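DNA repair protein RAD7 (PDB 5ZB2) helps promote global genome nucleotide excision repair of damaged nontranscribed DNA, as part of a complex with RAD16 and ABF1. Local coordinates at residues 118-131 with 143-157. Residues are numbered along the deposited sequence; the frame is centred on the assembly and turned at random.
Sequences LLYIAEKLPNLKSL and TWEKFFVIMKGRLEE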
loop_
_atom_site.group_PDB
_atom_site.type_symbol
_atom_site.label_atom_id
_atom_site.label_comp_id
_atom_site.label_asym_id
_atom_site.label_seq_id
_atom_site.Cartn_x
_atom_site.Cartn_y
_atom_site.Cartn_z
ATOM N N LEU A 118 -4.442 -5.966 9.338
ATOM C CA LEU A 118 -4.459 -6.403 10.731
ATOM C C LEU A 118 -3.052 -6.689 11.242
ATOM O O LEU A 118 -2.722 -6.350 12.385
ATOM C CB LEU A 118 -5.348 -7.639 10.879
ATOM C CG LEU A 118 -5.617 -8.129 12.302
ATOM C CD1 LEU A 118 -6.255 -7.042 13.161
ATOM C CD2 LEU A 118 -6.494 -9.376 12.267
ATOM N N LEU A 119 -2.205 -7.312 10.413
ATOM C CA LEU A 119 -0.850 -7.637 10.852
ATOM C C LEU A 119 0.045 -6.401 10.899
ATOM O O LEU A 119 0.980 -6.348 11.705
ATOM C CB LEU A 119 -0.247 -8.706 9.940
ATOM C CG LEU A 119 -1.036 -10.017 9.846
ATOM C CD1 LEU A 119 -0.262 -11.052 9.046
ATOM C CD2 LEU A 119 -1.386 -10.571 11.219
ATOM N N TYR A 120 -0.215 -5.400 10.056
ATOM C CA TYR A 120 0.471 -4.120 10.205
ATOM C C TYR A 120 0.199 -3.521 11.581
ATOM O O TYR A 120 1.117 -3.048 12.261
ATOM C CB TYR A 120 0.024 -3.151 9.110
ATOM C CG TYR A 120 0.942 -3.054 7.915
ATOM C CD1 TYR A 120 1.109 -4.126 7.047
ATOM C CD2 TYR A 120 1.614 -1.871 7.631
ATOM C CE1 TYR A 120 1.936 -4.029 5.940
ATOM C CE2 TYR A 120 2.441 -1.762 6.528
ATOM C CZ TYR A 120 2.598 -2.842 5.686
ATOM O OH TYR A 120 3.421 -2.731 4.590
ATOM N N ILE A 121 -1.068 -3.529 12.004
ATOM C CA ILE A 121 -1.436 -2.976 13.305
ATOM C C ILE A 121 -0.685 -3.695 14.420
ATOM O O ILE A 121 -0.115 -3.065 15.318
ATOM C CB ILE A 121 -2.960 -3.057 13.501
ATOM C CG1 ILE A 121 -3.649 -2.053 12.581
ATOM C CG2 ILE A 121 -3.353 -2.802 14.960
ATOM C CD1 ILE A 121 -5.137 -2.243 12.471
ATOM N N ALA A 122 -0.677 -5.027 14.381
ATOM C CA ALA A 122 -0.039 -5.796 15.445
ATOM C C ALA A 122 1.477 -5.630 15.452
ATOM O O ALA A 122 2.096 -5.668 16.522
ATOM C CB ALA A 122 -0.395 -7.276 15.304
ATOM N N GLU A 123 2.095 -5.450 14.283
ATOM C CA GLU A 123 3.549 -5.469 14.191
ATOM C C GLU A 123 4.189 -4.087 14.155
ATOM O O GLU A 123 5.374 -3.972 14.475
ATOM C CB GLU A 123 3.982 -6.262 12.954
ATOM C CG GLU A 123 3.602 -7.736 13.037
ATOM C CD GLU A 123 4.132 -8.560 11.880
ATOM O OE1 GLU A 123 4.267 -8.013 10.764
ATOM O OE2 GLU A 123 4.414 -9.760 12.089
ATOM N N LYS A 124 3.446 -3.042 13.793
ATOM C CA LYS A 124 4.012 -1.703 13.688
ATOM C C LYS A 124 3.650 -0.799 14.858
ATOM O O LYS A 124 4.234 0.283 14.983
ATOM C CB LYS A 124 3.561 -1.037 12.381
ATOM C CG LYS A 124 3.945 -1.805 11.121
ATOM C CD LYS A 124 5.443 -1.977 11.006
ATOM C CE LYS A 124 5.804 -2.814 9.805
ATOM N NZ LYS A 124 7.261 -3.131 9.783
ATOM N N LEU A 125 2.701 -1.205 15.703
ATOM C CA LEU A 125 2.327 -0.429 16.878
ATOM C C LEU A 125 2.856 -1.138 18.119
ATOM O O LEU A 125 2.114 -1.886 18.770
ATOM C CB LEU A 125 0.809 -0.251 16.954
ATOM C CG LEU A 125 0.170 0.470 15.768
ATOM C CD1 LEU A 125 -1.342 0.487 15.924
ATOM C CD2 LEU A 125 0.709 1.886 15.623
ATOM N N PRO A 126 4.126 -0.930 18.479
ATOM C CA PRO A 126 4.723 -1.737 19.556
ATOM C C PRO A 126 4.118 -1.486 20.925
ATOM O O PRO A 126 4.231 -2.358 21.795
ATOM C CB PRO A 126 6.202 -1.330 19.519
ATOM C CG PRO A 126 6.193 0.052 18.952
ATOM C CD PRO A 126 5.068 0.073 17.952
ATOM N N ASN A 127 3.487 -0.335 21.146
ATOM C CA ASN A 127 2.848 -0.028 22.420
ATOM C C ASN A 127 1.369 -0.398 22.453
ATOM O O ASN A 127 0.702 -0.136 23.460
ATOM C CB ASN A 127 2.993 1.463 22.738
ATOM C CG ASN A 127 4.438 1.902 22.846
ATOM O OD1 ASN A 127 5.271 1.200 23.417
ATOM N ND2 ASN A 127 4.742 3.075 22.297
ATOM N N LEU A 128 0.839 -0.988 21.383
ATOM C CA LEU A 128 -0.583 -1.303 21.337
ATOM C C LEU A 128 -0.932 -2.349 22.388
ATOM O O LEU A 128 -0.317 -3.416 22.448
ATOM C CB LEU A 128 -0.966 -1.808 19.945
ATOM C CG LEU A 128 -2.440 -2.153 19.731
ATOM C CD1 LEU A 128 -3.321 -0.934 19.962
ATOM C CD2 LEU A 128 -2.661 -2.726 18.333
ATOM N N LYS A 129 -1.932 -2.033 23.217
ATOM C CA LYS A 129 -2.439 -2.965 24.216
ATOM C C LYS A 129 -3.955 -3.108 24.194
ATOM O O LYS A 129 -4.477 -3.999 24.874
ATOM C CB LYS A 129 -2.002 -2.534 25.627
ATOM C CG LYS A 129 -2.543 -1.179 26.049
ATOM C CD LYS A 129 -1.969 -0.726 27.381
ATOM C CE LYS A 129 -2.542 0.627 27.788
ATOM N NZ LYS A 129 -2.049 1.077 29.121
ATOM N N SER A 130 -4.671 -2.274 23.439
ATOM C CA SER A 130 -6.129 -2.309 23.385
ATOM C C SER A 130 -6.592 -2.133 21.946
ATOM O O SER A 130 -6.215 -1.159 21.287
ATOM C CB SER A 130 -6.731 -1.209 24.264
ATOM O OG SER A 130 -8.111 -1.044 24.001
ATOM N N LEU A 131 -7.417 -3.065 21.467
ATOM C CA LEU A 131 -7.951 -2.999 20.110
ATOM C C LEU A 131 -9.438 -3.319 20.140
ATOM O O LEU A 131 -9.838 -4.373 20.649
ATOM C CB LEU A 131 -7.215 -3.965 19.175
ATOM C CG LEU A 131 -7.518 -3.831 17.676
ATOM C CD1 LEU A 131 -7.124 -2.457 17.144
ATOM C CD2 LEU A 131 -6.821 -4.924 16.878
ATOM N N THR A 143 -6.477 -16.101 10.142
ATOM C CA THR A 143 -5.821 -14.814 10.341
ATOM C C THR A 143 -5.938 -14.360 11.789
ATOM O O THR A 143 -4.970 -13.842 12.360
ATOM C CB THR A 143 -6.414 -13.766 9.400
ATOM O OG1 THR A 143 -6.263 -14.207 8.048
ATOM C CG2 THR A 143 -5.705 -12.429 9.571
ATOM N N TRP A 144 -7.109 -14.553 12.405
ATOM C CA TRP A 144 -7.261 -14.216 13.817
ATOM C C TRP A 144 -6.189 -14.898 14.655
ATOM O O TRP A 144 -5.570 -14.273 15.523
ATOM C CB TRP A 144 -8.657 -14.603 14.315
ATOM C CG TRP A 144 -9.750 -13.706 13.810
ATOM C CD1 TRP A 144 -10.861 -14.080 13.108
ATOM C CD2 TRP A 144 -9.833 -12.284 13.964
ATOM N NE1 TRP A 144 -11.630 -12.978 12.819
ATOM C CE2 TRP A 144 -11.020 -11.864 13.334
ATOM C CE3 TRP A 144 -9.017 -11.326 14.574
ATOM C CZ2 TRP A 144 -11.411 -10.531 13.293
ATOM C CZ3 TRP A 144 -9.409 -9.997 14.533
ATOM C CH2 TRP A 144 -10.594 -9.614 13.896
ATOM N N GLU A 145 -5.950 -16.187 14.401
ATOM C CA GLU A 145 -4.925 -16.913 15.145
ATOM C C GLU A 145 -3.564 -16.239 15.007
ATOM O O GLU A 145 -2.869 -16.014 16.004
ATOM C CB GLU A 145 -4.854 -18.365 14.674
ATOM C CG GLU A 145 -3.801 -19.185 15.415
ATOM C CD GLU A 145 -3.890 -20.677 15.139
ATOM O OE1 GLU A 145 -4.682 -21.086 14.262
ATOM O OE2 GLU A 145 -3.160 -21.443 15.804
ATOM N N LYS A 146 -3.162 -15.915 13.774
ATOM C CA LYS A 146 -1.869 -15.267 13.573
ATOM C C LYS A 146 -1.792 -13.946 14.326
ATOM O O LYS A 146 -0.754 -13.612 14.910
ATOM C CB LYS A 146 -1.612 -15.040 12.086
ATOM C CG LYS A 146 -1.381 -16.308 11.294
ATOM C CD LYS A 146 -0.906 -15.995 9.886
ATOM C CE LYS A 146 -0.812 -17.251 9.035
ATOM N NZ LYS A 146 -2.150 -17.860 8.792
ATOM N N PHE A 147 -2.882 -13.179 14.324
ATOM C CA PHE A 147 -2.885 -11.898 15.021
ATOM C C PHE A 147 -2.707 -12.084 16.524
ATOM O O PHE A 147 -1.976 -11.322 17.168
ATOM C CB PHE A 147 -4.182 -11.147 14.711
ATOM C CG PHE A 147 -4.430 -9.969 15.604
ATOM C CD1 PHE A 147 -3.760 -8.778 15.403
ATOM C CD2 PHE A 147 -5.342 -10.052 16.640
ATOM C CE1 PHE A 147 -3.989 -7.694 16.222
ATOM C CE2 PHE A 147 -5.577 -8.971 17.460
ATOM C CZ PHE A 147 -4.901 -7.788 17.249
ATOM N N PHE A 148 -3.357 -13.098 17.102
ATOM C CA PHE A 148 -3.254 -13.312 18.545
ATOM C C PHE A 148 -1.883 -13.847 18.943
ATOM O O PHE A 148 -1.387 -13.519 20.025
ATOM C CB PHE A 148 -4.357 -14.259 19.012
ATOM C CG PHE A 148 -5.743 -13.703 18.839
ATOM C CD1 PHE A 148 -6.030 -12.401 19.206
ATOM C CD2 PHE A 148 -6.753 -14.477 18.296
ATOM C CE1 PHE A 148 -7.300 -11.885 19.045
ATOM C CE2 PHE A 148 -8.021 -13.965 18.130
ATOM C CZ PHE A 148 -8.293 -12.668 18.503
ATOM N N VAL A 149 -1.252 -14.661 18.094
ATOM C CA VAL A 149 0.118 -15.089 18.371
ATOM C C VAL A 149 1.040 -13.877 18.448
ATOM O O VAL A 149 1.862 -13.754 19.364
ATOM C CB VAL A 149 0.594 -16.097 17.309
ATOM C CG1 VAL A 149 2.083 -16.407 17.469
ATOM C CG2 VAL A 149 -0.221 -17.381 17.393
ATOM N N ILE A 150 0.908 -12.957 17.491
ATOM C CA ILE A 150 1.748 -11.764 17.476
ATOM C C ILE A 150 1.489 -10.896 18.699
ATOM O O ILE A 150 2.404 -10.233 19.200
ATOM C CB ILE A 150 1.522 -10.975 16.169
ATOM C CG1 ILE A 150 2.012 -11.795 14.974
ATOM C CG2 ILE A 150 2.242 -9.623 16.214
ATOM C CD1 ILE A 150 1.658 -11.207 13.631
ATOM N N MET A 151 0.249 -10.865 19.188
ATOM C CA MET A 151 -0.113 -10.041 20.335
ATOM C C MET A 151 0.017 -10.783 21.662
ATOM O O MET A 151 -0.352 -10.229 22.702
ATOM C CB MET A 151 -1.552 -9.525 20.180
ATOM C CG MET A 151 -1.774 -8.594 18.988
ATOM S SD MET A 151 -0.772 -7.093 19.049
ATOM C CE MET A 151 -1.452 -6.280 20.494
ATOM N N LYS A 152 0.520 -12.013 21.647
ATOM C CA LYS A 152 0.674 -12.807 22.859
ATOM C C LYS A 152 1.354 -12.001 23.959
ATOM O O LYS A 152 2.442 -11.453 23.763
ATOM C CB LYS A 152 1.486 -14.063 22.534
ATOM C CG LYS A 152 1.686 -15.014 23.698
ATOM C CD LYS A 152 2.487 -16.235 23.270
ATOM C CE LYS A 152 2.707 -17.193 24.430
ATOM N NZ LYS A 152 3.515 -18.379 24.028
ATOM N N GLY A 153 0.701 -11.922 25.119
ATOM C CA GLY A 153 1.257 -11.231 26.262
ATOM C C GLY A 153 1.161 -9.723 26.222
ATOM O O GLY A 153 1.511 -9.073 27.216
ATOM N N ARG A 154 0.701 -9.138 25.115
ATOM C CA ARG A 154 0.589 -7.691 24.976
ATOM C C ARG A 154 -0.843 -7.186 25.029
ATOM O O ARG A 154 -1.066 -6.039 25.420
ATOM C CB ARG A 154 1.204 -7.236 23.645
ATOM C CG ARG A 154 2.657 -7.640 23.428
ATOM C CD ARG A 154 3.015 -7.590 21.944
ATOM N NE ARG A 154 2.605 -6.331 21.323
ATOM C CZ ARG A 154 2.515 -6.130 20.012
ATOM N NH1 ARG A 154 2.801 -7.108 19.160
ATOM N NH2 ARG A 154 2.132 -4.948 19.550
ATOM N N LEU A 155 -1.812 -8.009 24.640
ATOM C CA LEU A 155 -3.190 -7.570 24.461
ATOM C C LEU A 155 -3.916 -7.621 25.802
ATOM O O LEU A 155 -4.175 -8.703 26.338
ATOM C CB LEU A 155 -3.884 -8.446 23.422
ATOM C CG LEU A 155 -5.226 -7.966 22.879
ATOM C CD1 LEU A 155 -5.089 -6.613 22.195
ATOM C CD2 LEU A 155 -5.778 -9.003 21.916
ATOM N N GLU A 156 -4.247 -6.447 26.341
ATOM C CA GLU A 156 -4.993 -6.343 27.588
ATOM C C GLU A 156 -6.481 -6.094 27.379
ATOM O O GLU A 156 -7.269 -6.347 28.298
ATOM C CB GLU A 156 -4.421 -5.211 28.452
ATOM C CG GLU A 156 -2.973 -5.424 28.868
ATOM C CD GLU A 156 -2.338 -4.179 29.462
ATOM O OE1 GLU A 156 -1.094 -4.137 29.556
ATOM O OE2 GLU A 156 -3.077 -3.240 29.825
ATOM N N GLU A 157 -6.882 -5.612 26.205
ATOM C CA GLU A 157 -8.272 -5.257 25.940
ATOM C C GLU A 157 -8.603 -5.623 24.503
ATOM O O GLU A 157 -7.931 -5.165 23.573
ATOM C CB GLU A 157 -8.511 -3.765 26.188
ATOM C CG GLU A 157 -9.932 -3.316 25.945
ATOM C CD GLU A 157 -10.213 -1.940 26.518
ATOM O OE1 GLU A 157 -9.480 -0.989 26.172
ATOM O OE2 GLU A 157 -11.160 -1.812 27.322
HETATM O O HOH W 1 2.217 -3.985 22.443
#
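Arg154 reaches across to the end of helix 115-124 and grips Ala122 O end-on, with NH1 and NH2 each 3.1 Å from that oxygen, which lies in the guanidinium plane. The bend at chi3 (49°) turns the group back over Met151, whose SD sits 3.4 Å above one face near the rim. NH1 also donates to Ile150 O, and NE gives its hydrogen to a water that in turn donates to Pro126 O and Leu128 O, so one side chain ties together the ends of both helices and the turn after the first. A leucine in its place would probably leave Ala122 O and the bridging water without their donors and the turn freer to shift. Next to this grip, the Ala122 methyl fits among Phe147, Ile150 and Met151, 3.6 Å from Ile150 CG2. The Phe147 ring is clamped between Leu118 CD1 on one face and Met151 CG on the other, while Leu131 CD2 comes to 3.5 Å from its CZ. Beyond the helices, Lys129 O accepts from both Glu156 N and Glu157 N, Leu131 N donates to Glu157 O, and Ser130 OG donates to Glu157 OE1 (2.6 Å). Glu157 OE2 is hydrogen-bonded to Ser184 OG of strand 184-188. In this leucine-rich repeat solenoid, segments 118-124 and 143-150 run nearly parallel (6°, axes 9.7 Å apart) outside parallel strands 130-134 and 157-161, with helices 89-98 and 168-178 flanking the pair.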